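Local coordinates for 16L protein (Yaba-like disease virus, PDB 6TQP) that probably blocks apoptosis of the infected host cell as a poxviral Bcl-2-like protein that holds a bound peptide, at residues 120-123 with 124-128; 23-27 with 28-32; 88-91 with 92-96; 108-112 with 113-117. All blocks are in the same frame, centred on the assembly; numbering follows the deposited sequence.

Contact 1: 120-123 with 124-128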
loop_
_atom_site.group_PDB
_atom_site.type_symbol
_atom_site.label_atom_id
_atom_site.label_comp_id
_atom_site.label_asym_id
_atom_site.label_seq_id
_atom_site.Cartn_x
_atom_site.Cartn_y
_atom_site.Cartn_z
ATOM N N ILE A 120 9.278 6.753 14.607
ATOM C CA ILE A 120 8.269 7.764 14.287
ATOM C C ILE A 120 8.310 8.152 12.820
ATOM O O ILE A 120 7.239 8.205 12.183
ATOM C CB ILE A 120 8.418 8.969 15.233
ATOM C CG1 ILE A 120 8.134 8.562 16.690
ATOM C CG2 ILE A 120 7.517 10.122 14.795
ATOM C CD1 ILE A 120 6.846 7.768 16.919
ATOM N N PRO A 121 9.460 8.436 12.210
ATOM C CA PRO A 121 9.470 8.688 10.757
ATOM C C PRO A 121 8.780 7.601 9.950
ATOM O O PRO A 121 8.088 7.911 8.974
ATOM C CB PRO A 121 10.964 8.779 10.438
ATOM C CG PRO A 121 11.570 9.286 11.707
ATOM C CD PRO A 121 10.787 8.651 12.818
ATOM N N MET A 122 8.940 6.334 10.336
ATOM C CA MET A 122 8.264 5.258 9.618
ATOM C C MET A 122 6.755 5.325 9.826
ATOM O O MET A 122 5.984 5.123 8.885
ATOM C CB MET A 122 8.820 3.903 10.062
ATOM C CG MET A 122 8.321 2.718 9.248
ATOM S SD MET A 122 8.673 2.878 7.481
ATOM C CE MET A 122 7.787 1.462 6.835
ATOM N N SER A 123 6.308 5.622 11.047
ATOM C CA SER A 123 4.875 5.786 11.263
ATOM C C SER A 123 4.302 6.863 10.348
ATOM O O SER A 123 3.191 6.718 9.827
ATOM C CB SER A 123 4.589 6.137 12.724
ATOM O OG SER A 123 4.963 7.477 12.998
ATOM N N PHE A 124 5.037 7.960 10.153
ATOM C CA PHE A 124 4.533 9.032 9.299
ATOM C C PHE A 124 4.597 8.643 7.834
ATOM O O PHE A 124 3.756 9.082 7.040
ATOM C CB PHE A 124 5.324 10.323 9.530
ATOM C CG PHE A 124 5.047 10.992 10.857
ATOM C CD1 PHE A 124 3.812 10.865 11.485
ATOM C CD2 PHE A 124 6.027 11.756 11.477
ATOM C CE1 PHE A 124 3.569 11.483 12.706
ATOM C CE2 PHE A 124 5.788 12.371 12.692
ATOM C CZ PHE A 124 4.560 12.234 13.306
ATOM N N LEU A 125 5.591 7.841 7.451
ATOM C CA LEU A 125 5.593 7.265 6.112
ATOM C C LEU A 125 4.311 6.492 5.866
ATOM O O LEU A 125 3.694 6.591 4.796
ATOM C CB LEU A 125 6.803 6.347 5.936
ATOM C CG LEU A 125 6.953 5.738 4.539
ATOM C CD1 LEU A 125 8.434 5.514 4.223
ATOM C CD2 LEU A 125 6.192 4.441 4.423
ATOM N N ILE A 126 3.903 5.686 6.843
ATOM C CA ILE A 126 2.688 4.903 6.665
ATOM C C ILE A 126 1.490 5.836 6.555
ATOM O O ILE A 126 0.642 5.689 5.667
ATOM C CB ILE A 126 2.523 3.899 7.819
ATOM C CG1 ILE A 126 3.682 2.897 7.805
ATOM C CG2 ILE A 126 1.173 3.186 7.696
ATOM C CD1 ILE A 126 3.812 2.098 9.113
ATOM N N GLU A 127 1.411 6.813 7.461
ATOM C CA GLU A 127 0.336 7.801 7.417
ATOM C C GLU A 127 0.312 8.531 6.080
ATOM O O GLU A 127 -0.735 8.638 5.432
ATOM C CB GLU A 127 0.511 8.804 8.559
ATOM C CG GLU A 127 0.065 8.297 9.910
ATOM C CD GLU A 127 -1.436 8.351 10.070
ATOM O OE1 GLU A 127 -2.092 9.064 9.276
ATOM O OE2 GLU A 127 -1.957 7.683 10.988
ATOM N N ASP A 128 1.464 9.062 5.665
ATOM C CA ASP A 128 1.521 9.879 4.459
ATOM C C ASP A 128 1.100 9.091 3.225
ATOM O O ASP A 128 0.317 9.582 2.406
ATOM C CB ASP A 128 2.932 10.425 4.276
ATOM C CG ASP A 128 3.291 11.473 5.306
ATOM O OD1 ASP A 128 2.371 12.104 5.860
ATOM O OD2 ASP A 128 4.506 11.669 5.556
#
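Ile120 and Phe124 meet one turn apart at the start of helix 120-134, in a local contact that follows the i to i+4 repeat of the helix. Four successive backbone bonds document that repeat; the last, Glu127 N to Ser123 O, measures 3.0 Å with an N-H...O angle of 167°. Ile120 O accepts twice. Phe124 N approaches Ile120 O almost end-on at 3.0 Å, while Ser123 OG comes to a very short 2.5 Å from Ile120 O, in the carbonyl plane, on a lone pair. Ser123 can reach back because its OG stands between backbone N and carbonyl carbon (chi1 74°). The same hydroxyl lies over one face of the Phe124 ring, 3.9 Å above the plane and toward the rim. Ile120 and Phe124 run side by side in one direction, with Ile120 CG2 3.5 Å from Phe124 CE2 and oblique to the ring. Round the buried side, Met122 bends at chi2 (57°), and its CE ends 4.2 Å from Leu125 CD2; Ile126 CG1 rests 3.4 Å from Met122 O. Leu125 continues onto Ile79 and Lys83 of helix 76-92, and Met122 and Ile126 onto Tyr115. The chemistry is thus divided round the helix: apolar side chains pack its inner side on helix 76-92 and on Tyr115 of the preceding loop, while on another side the serine hydroxyl spends its proton inside its own turn, next to an exposed Phe124 ring.

Contact 2: 23-27 with 28-32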
loop_
_atom_site.group_PDB
_atom_site.type_symbol
_atom_site.label_atom_id
_atom_site.label_comp_id
_atom_site.label_asym_id
_atom_site.label_seq_id
_atom_site.Cartn_x
_atom_site.Cartn_y
_atom_site.Cartn_z
ATOM N N TYR A 23 -4.388 -2.124 8.434
ATOM C CA TYR A 23 -3.860 -3.303 7.751
ATOM C C TYR A 23 -2.349 -3.404 7.920
ATOM O O TYR A 23 -1.816 -4.459 8.295
ATOM C CB TYR A 23 -4.230 -3.248 6.266
ATOM C CG TYR A 23 -3.715 -4.440 5.491
ATOM C CD1 TYR A 23 -4.109 -5.734 5.826
ATOM C CD2 TYR A 23 -2.820 -4.281 4.450
ATOM C CE1 TYR A 23 -3.634 -6.829 5.126
ATOM C CE2 TYR A 23 -2.342 -5.369 3.744
ATOM C CZ TYR A 23 -2.757 -6.636 4.076
ATOM O OH TYR A 23 -2.261 -7.705 3.364
ATOM N N ILE A 24 -1.638 -2.314 7.634
ATOM C CA ILE A 24 -0.185 -2.311 7.778
ATOM C C ILE A 24 0.213 -2.666 9.208
ATOM O O ILE A 24 1.132 -3.465 9.427
ATOM C CB ILE A 24 0.382 -0.947 7.340
ATOM C CG1 ILE A 24 0.113 -0.712 5.845
ATOM C CG2 ILE A 24 1.883 -0.856 7.633
ATOM C CD1 ILE A 24 0.713 -1.745 4.900
ATOM N N ASN A 25 -0.468 -2.088 10.205
ATOM C CA ASN A 25 -0.148 -2.431 11.588
ATOM C C ASN A 25 -0.412 -3.904 11.860
ATOM O O ASN A 25 0.340 -4.554 12.597
ATOM C CB ASN A 25 -0.947 -1.562 12.562
ATOM C CG ASN A 25 -0.480 -0.117 12.582
ATOM O OD1 ASN A 25 0.645 0.196 12.177
ATOM N ND2 ASN A 25 -1.341 0.773 13.055
ATOM N N GLU A 26 -1.475 -4.452 11.271
ATOM C CA GLU A 26 -1.775 -5.867 11.445
ATOM C C GLU A 26 -0.666 -6.739 10.860
ATOM O O GLU A 26 -0.309 -7.775 11.437
ATOM C CB GLU A 26 -3.133 -6.184 10.811
ATOM C CG GLU A 26 -3.476 -7.669 10.730
ATOM C CD GLU A 26 -4.939 -7.914 10.374
ATOM O OE1 GLU A 26 -5.825 -7.425 11.107
ATOM O OE2 GLU A 26 -5.205 -8.598 9.364
ATOM N N LYS A 27 -0.098 -6.330 9.724
ATOM C CA LYS A 27 1.004 -7.071 9.120
ATOM C C LYS A 27 2.324 -6.836 9.840
ATOM O O LYS A 27 3.211 -7.694 9.780
ATOM C CB LYS A 27 1.141 -6.691 7.639
ATOM C CG LYS A 27 0.067 -7.303 6.739
ATOM C CD LYS A 27 0.073 -8.818 6.862
ATOM C CE LYS A 27 -0.315 -9.535 5.582
ATOM N NZ LYS A 27 0.796 -10.420 5.136
ATOM N N ALA A 28 2.471 -5.695 10.512
ATOM C CA ALA A 28 3.601 -5.457 11.394
ATOM C C ALA A 28 3.492 -6.237 12.694
ATOM O O ALA A 28 4.438 -6.215 13.487
ATOM C CB ALA A 28 3.708 -3.974 11.745
ATOM N N LEU A 29 2.354 -6.890 12.943
ATOM C CA LEU A 29 2.086 -7.528 14.229
ATOM C C LEU A 29 2.157 -6.500 15.352
ATOM O O LEU A 29 2.646 -6.773 16.449
ATOM C CB LEU A 29 3.047 -8.693 14.474
ATOM C CG LEU A 29 2.980 -9.732 13.351
ATOM C CD1 LEU A 29 4.206 -10.636 13.353
ATOM C CD2 LEU A 29 1.691 -10.552 13.461
ATOM N N ILE A 30 1.667 -5.304 15.058
ATOM C CA ILE A 30 1.567 -4.213 16.017
ATOM C C ILE A 30 0.175 -4.235 16.627
ATOM O O ILE A 30 -0.821 -4.425 15.915
ATOM C CB ILE A 30 1.852 -2.862 15.331
ATOM C CG1 ILE A 30 3.354 -2.689 15.091
ATOM C CG2 ILE A 30 1.296 -1.694 16.148
ATOM C CD1 ILE A 30 3.695 -1.529 14.196
ATOM N N GLU A 31 0.100 -4.038 17.948
ATOM C CA GLU A 31 -1.188 -3.840 18.607
ATOM C C GLU A 31 -1.919 -2.666 17.972
ATOM O O GLU A 31 -1.391 -1.552 17.909
ATOM C CB GLU A 31 -1.007 -3.571 20.102
ATOM C CG GLU A 31 -0.508 -4.746 20.910
ATOM C CD GLU A 31 -0.529 -4.474 22.409
ATOM O OE1 GLU A 31 -0.865 -3.337 22.803
ATOM O OE2 GLU A 31 -0.211 -5.397 23.186
ATOM N N GLU A 32 -3.141 -2.909 17.510
ATOM C CA GLU A 32 -3.910 -1.841 16.887
ATOM C C GLU A 32 -4.260 -0.794 17.936
ATOM O O GLU A 32 -4.611 -1.124 19.073
ATOM C CB GLU A 32 -5.177 -2.398 16.229
ATOM C CG GLU A 32 -4.922 -3.424 15.121
ATOM C CD GLU A 32 -4.437 -2.803 13.816
ATOM O OE1 GLU A 32 -4.103 -1.600 13.805
ATOM O OE2 GLU A 32 -4.394 -3.523 12.796
HETATM O O HOH W 1 -4.806 -6.300 13.758
#
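Asn25 and Ile30 are joined first through the backbone: Ile30 N donates to Asn25 O at 2.9 Å with an angle of 163°. Inside this bond a weaker one runs from Leu29 N to Glu26 O at 3.2 Å, and one last regular helical bond links Ala28 N to Ile24 O at 2.8 Å. Between side chains, Ile30 crosses Asn25 with its CD1 methyl 4.0 Å from Asn25 OD1; beyond the two segments Ala28 packs on Val110 and Ile30 on Tyr115.

The polar side chains gather round Glu32. Its chain bends at chi2 (-75°) and returns to the helix, placing Glu32 OE1 3.4 Å from Asn25 CB, with carboxylate and amide planes clearly inclined. Glu32 OE2 is 4.5 Å from Glu26 OE1, a like-charge approach bridged by a water that donates to both, at 3.1 Å from Glu26 OE1 and 3.0 Å from Glu32 OE2. This water probably eases the repulsion, and Lys48 adds a long, weak ion pair to Glu26.

Leu29 turns the chain with a positive phi of 58°, although it is not a glycine. Together with the two nested bonds back into the last turn, that marks a Schellman motif closing helix 12-27.

Contact 3: 88-91 with 92-96; sequences ESLE and NDNRP
Glu88 and Asn92, one turn apart at the end of helix 76-92, lie side by side and point the same way, but their carboxylate and amide planes stand 72° apart. Their contact is loose, Glu88 CG to Asn92 ND2 being 4.0 Å, and Glu88 OE1 instead makes a weak hydrogen bond to the backbone of the bound peptide. What relates the two residues is the backbone bond from Asn92 N to Glu88 O, 2.9 Å, and a water that donates both to Glu88 O, at 3.0 Å, and to Asn92 OD1, at 2.7 Å. A second water accepts from Asn92 ND2 and is weakly linked to Ser89 OG, whose stronger partner is Gln85 O.

Leu90 meets Asn94 at a slant, with Leu90 CD1 3.9 Å from Asn94 OD1, as the chain leaves the helix. The backbone here is held less firmly, because Asp93 N makes only weak bonds to Ser89 O and Leu90 O. Asp93 has CG anti to its own N, which carries the carboxylate away from the helix toward Arg95. The arginine grips it side-on: Arg95 NE to Asp93 OD1 is 2.7 Å and Arg95 NH2 to Asp93 OD2 is 2.8 Å. Both oxygens use their syn lone pairs, lying 20° and 16° out of the guanidinium plane.

Arg95, at the N-cap position of helix 96-113, forms a salt bridge through NH1 with an acidic side chain of the bound peptide, while Asp93 borders a basic one. The side-on grip is consistent with Asp93 positioning the guanidinium for the arginine-to-aspartate pairing known for BH3 ligands in Bcl-2 proteins.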
loop_
_atom_site.group_PDB
_atom_site.type_symbol
_atom_site.label_atom_id
_atom_site.label_comp_id
_atom_site.label_asym_id
_atom_site.label_seq_id
_atom_site.Cartn_x
_atom_site.Cartn_y
_atom_site.Cartn_z
ATOM N N GLU A 88 5.982 9.487 -5.465
ATOM C CA GLU A 88 6.224 9.844 -6.864
ATOM C C GLU A 88 5.703 8.760 -7.807
ATOM O O GLU A 88 5.053 9.055 -8.818
ATOM C CB GLU A 88 7.714 10.090 -7.078
ATOM C CG GLU A 88 8.053 10.496 -8.480
ATOM C CD GLU A 88 9.497 10.907 -8.626
ATOM O OE1 GLU A 88 10.040 11.559 -7.707
ATOM O OE2 GLU A 88 10.083 10.571 -9.669
ATOM N N SER A 89 5.966 7.494 -7.487
ATOM C CA SER A 89 5.514 6.413 -8.354
ATOM C C SER A 89 3.998 6.361 -8.418
ATOM O O SER A 89 3.425 6.029 -9.464
ATOM C CB SER A 89 6.075 5.085 -7.863
ATOM O OG SER A 89 7.485 5.075 -7.991
ATOM N N LEU A 90 3.338 6.718 -7.322
ATOM C CA LEU A 90 1.881 6.719 -7.286
ATOM C C LEU A 90 1.308 7.874 -8.089
ATOM O O LEU A 90 0.294 7.715 -8.778
ATOM C CB LEU A 90 1.408 6.791 -5.838
ATOM C CG LEU A 90 -0.099 6.761 -5.589
ATOM C CD1 LEU A 90 -0.776 5.640 -6.377
ATOM C CD2 LEU A 90 -0.350 6.602 -4.096
ATOM N N GLU A 91 1.922 9.054 -7.994
ATOM C CA GLU A 91 1.503 10.151 -8.858
ATOM C C GLU A 91 1.743 9.817 -10.327
ATOM O O GLU A 91 0.962 10.233 -11.195
ATOM C CB GLU A 91 2.232 11.437 -8.468
ATOM C CG GLU A 91 1.783 11.993 -7.129
ATOM C CD GLU A 91 2.614 13.174 -6.671
ATOM O OE1 GLU A 91 3.655 13.460 -7.306
ATOM O OE2 GLU A 91 2.224 13.813 -5.670
ATOM N N ASN A 92 2.802 9.062 -10.625
ATOM C CA ASN A 92 3.084 8.685 -12.008
ATOM C C ASN A 92 2.079 7.692 -12.563
ATOM O O ASN A 92 1.856 7.660 -13.779
ATOM C CB ASN A 92 4.481 8.084 -12.129
ATOM C CG ASN A 92 5.570 9.129 -12.076
ATOM O OD1 ASN A 92 5.308 10.323 -12.229
ATOM N ND2 ASN A 92 6.805 8.687 -11.874
ATOM N N ASP A 93 1.488 6.855 -11.705
ATOM C CA ASP A 93 0.585 5.803 -12.178
ATOM C C ASP A 93 -0.499 5.600 -11.111
ATOM O O ASP A 93 -0.395 4.713 -10.264
ATOM C CB ASP A 93 1.351 4.521 -12.463
ATOM C CG ASP A 93 0.529 3.503 -13.200
ATOM O OD1 ASP A 93 -0.661 3.780 -13.460
ATOM O OD2 ASP A 93 1.067 2.421 -13.509
ATOM N N ASN A 94 -1.560 6.401 -11.202
ATOM C CA ASN A 94 -2.520 6.589 -10.124
ATOM C C ASN A 94 -3.637 5.537 -10.080
ATOM O O ASN A 94 -4.672 5.785 -9.459
ATOM C CB ASN A 94 -3.146 7.978 -10.249
ATOM C CG ASN A 94 -3.856 8.400 -9.005
ATOM O OD1 ASN A 94 -3.350 8.213 -7.902
ATOM N ND2 ASN A 94 -5.052 8.956 -9.167
ATOM N N ARG A 95 -3.467 4.380 -10.693
ATOM C CA ARG A 95 -4.599 3.466 -10.829
ATOM C C ARG A 95 -4.913 2.738 -9.517
ATOM O O ARG A 95 -4.057 2.622 -8.637
ATOM C CB ARG A 95 -4.316 2.462 -11.935
ATOM C CG ARG A 95 -4.208 3.147 -13.316
ATOM C CD ARG A 95 -3.760 2.194 -14.365
ATOM N NE ARG A 95 -2.382 1.775 -14.153
ATOM C CZ ARG A 95 -1.864 0.665 -14.667
ATOM N NH1 ARG A 95 -2.614 -0.128 -15.416
ATOM N NH2 ARG A 95 -0.606 0.336 -14.417
ATOM N N PRO A 96 -6.156 2.258 -9.351
ATOM C CA PRO A 96 -6.477 1.472 -8.141
ATOM C C PRO A 96 -5.597 0.250 -7.965
ATOM O O PRO A 96 -5.156 -0.039 -6.844
ATOM C CB PRO A 96 -7.945 1.089 -8.359
ATOM C CG PRO A 96 -8.493 2.164 -9.191
ATOM C CD PRO A 96 -7.371 2.578 -10.125
HETATM O O HOH W 2 5.216 11.800 -10.003
HETATM O O HOH W 3 7.267 5.581 -11.363
#

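Contact 4: 108-112 with 113-117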
loop_
_atom_site.group_PDB
_atom_site.type_symbol
_atom_site.label_atom_id
_atom_site.label_comp_id
_atom_site.label_asym_id
_atom_site.label_seq_id
_atom_site.Cartn_x
_atom_site.Cartn_y
_atom_site.Cartn_z
ATOM N N MET A 108 5.608 -5.367 3.008
ATOM C CA MET A 108 6.932 -5.973 2.966
ATOM C C MET A 108 7.978 -5.075 3.612
ATOM O O MET A 108 8.841 -5.561 4.348
ATOM C CB MET A 108 7.339 -6.283 1.535
ATOM C CG MET A 108 8.729 -6.898 1.462
ATOM S SD MET A 108 9.184 -7.291 -0.226
ATOM C CE MET A 108 8.127 -8.727 -0.406
ATOM N N ILE A 109 7.943 -3.770 3.327
ATOM C CA ILE A 109 8.916 -2.858 3.934
ATOM C C ILE A 109 8.890 -3.012 5.443
ATOM O O ILE A 109 9.930 -3.148 6.098
ATOM C CB ILE A 109 8.635 -1.405 3.514
ATOM C CG1 ILE A 109 8.833 -1.250 2.009
ATOM C CG2 ILE A 109 9.575 -0.430 4.257
ATOM C CD1 ILE A 109 8.434 0.107 1.461
ATOM N N VAL A 110 7.684 -3.018 6.011
ATOM C CA VAL A 110 7.527 -3.115 7.457
ATOM C C VAL A 110 8.032 -4.461 7.958
ATOM O O VAL A 110 8.706 -4.548 8.997
ATOM C CB VAL A 110 6.050 -2.872 7.814
ATOM C CG1 VAL A 110 5.670 -3.502 9.118
ATOM C CG2 VAL A 110 5.758 -1.365 7.836
ATOM N N GLU A 111 7.711 -5.536 7.233
ATOM C CA GLU A 111 8.170 -6.859 7.644
ATOM C C GLU A 111 9.685 -6.981 7.543
ATOM O O GLU A 111 10.299 -7.712 8.327
ATOM C CB GLU A 111 7.486 -7.936 6.800
ATOM C CG GLU A 111 5.996 -8.105 7.112
ATOM C CD GLU A 111 5.334 -9.187 6.274
ATOM O OE1 GLU A 111 5.968 -9.675 5.314
ATOM O OE2 GLU A 111 4.179 -9.550 6.582
ATOM N N MET A 112 10.306 -6.273 6.598
ATOM C CA MET A 112 11.757 -6.348 6.447
ATOM C C MET A 112 12.480 -5.506 7.493
ATOM O O MET A 112 13.344 -6.015 8.214
ATOM C CB MET A 112 12.162 -5.904 5.043
ATOM C CG MET A 112 11.898 -6.949 3.996
ATOM S SD MET A 112 12.436 -6.427 2.370
ATOM C CE MET A 112 12.261 -7.963 1.458
ATOM N N ASN A 113 12.151 -4.218 7.587
ATOM C CA ASN A 113 12.891 -3.314 8.459
ATOM C C ASN A 113 12.478 -3.421 9.935
ATOM O O ASN A 113 12.926 -2.605 10.745
ATOM C CB ASN A 113 12.759 -1.864 7.951
ATOM C CG ASN A 113 11.387 -1.257 8.200
ATOM O OD1 ASN A 113 10.560 -1.814 8.918
ATOM N ND2 ASN A 113 11.154 -0.083 7.615
ATOM N N GLY A 114 11.655 -4.403 10.305
ATOM C CA GLY A 114 11.332 -4.631 11.704
ATOM C C GLY A 114 10.528 -3.536 12.369
ATOM O O GLY A 114 10.616 -3.361 13.583
ATOM N N TYR A 115 9.733 -2.795 11.610
ATOM C CA TYR A 115 8.955 -1.719 12.202
ATOM C C TYR A 115 7.985 -2.279 13.234
ATOM O O TYR A 115 7.263 -3.241 12.965
ATOM C CB TYR A 115 8.194 -0.968 11.115
ATOM C CG TYR A 115 7.250 0.088 11.634
ATOM C CD1 TYR A 115 7.729 1.263 12.194
ATOM C CD2 TYR A 115 5.873 -0.072 11.528
ATOM C CE1 TYR A 115 6.862 2.243 12.661
ATOM C CE2 TYR A 115 5.000 0.902 11.988
ATOM C CZ TYR A 115 5.499 2.055 12.550
ATOM O OH TYR A 115 4.629 3.018 13.003
ATOM N N LYS A 116 7.966 -1.668 14.419
ATOM C CA LYS A 116 7.064 -2.097 15.480
ATOM C C LYS A 116 6.305 -0.939 16.119
ATOM O O LYS A 116 5.710 -1.123 17.187
ATOM C CB LYS A 116 7.840 -2.869 16.556
ATOM C CG LYS A 116 8.412 -4.192 16.073
ATOM C CD LYS A 116 7.328 -5.246 15.880
ATOM C CE LYS A 116 7.699 -6.219 14.774
ATOM N NZ LYS A 116 6.931 -7.490 14.858
ATOM N N GLY A 117 6.290 0.240 15.497
ATOM C CA GLY A 117 5.525 1.372 15.981
ATOM C C GLY A 117 6.350 2.485 16.592
ATOM O O GLY A 117 5.840 3.605 16.740
HETATM O O HOH W 4 7.618 -5.451 11.579
#
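Val110 O is gripped by a water and, more weakly, by Tyr115 N. The water donates to Val110 O at 2.9 Å and also to Tyr115 O at 2.6 Å, whereas Tyr115 N lies 3.3 Å from Val110 O. One solvent molecule thus ties the last turn of helix 96-113 to the chain that leaves it.

The regular helical pattern reaches Asn113, whose N donates to Ile109 O at 2.9 Å in an almost straight bond of 178°. Its side chain takes the position between backbone N and carbonyl carbon (chi1 73°), which folds the amide back over the helix end. There Asn113 OD1 receives a weak bond from Tyr115 N at 3.0 Å, two residues on, in an Asx turn; Asn113 ND2 rests 3.7 Å from Ile109 CG2. Tyr115 N thus divides its hydrogen between two weak bonds, to Val110 O and to Asn113 OD1. Gly114, with phi 67°, swings the chain out of the helix between them.

The Tyr115 ring adds an apolar contact, approached obliquely by Val110, with Val110 CG2 3.9 Å from Tyr115 CD2. A backbone group, Gly117 N, sits 3.4 Å above the plane of the Tyr115 ring, over its centre.

Outside the turn, Tyr115 also touches Ser123, and Val110 touches Met122, both on helix 120-134, while Met108 faces helix 38-68 through Met55 and Leu62. The end of helix 96-113 is thereby packed between helices 38-68 and 120-134, with the loop after helix 12-27 against Val110.

In the fold
Along the chain the order is contact 2, contact 3, contact 4 and contact 1. Contacts 1, 2 and 4 form one cluster, with centres 10 to 13 Å apart: Ile126 CD1 lies 3.8 Å from Ile24 CG2, Met122 CE 3.6 Å from Val110 CG2, and Ala28 O is probably hydrogen-bonded to Lys116 NZ. They bring together the ends of helices 12-27 and 96-113 and the start of helix 120-134. Contact 3, at the turn between helices 76-92 and 96-113, is apart, about 24 Å from contact 2 and 23 Å from contact 4 between centres. Helix 96-113 thus spans the fold, from the peptide-binding end at Arg95 to the packed cluster.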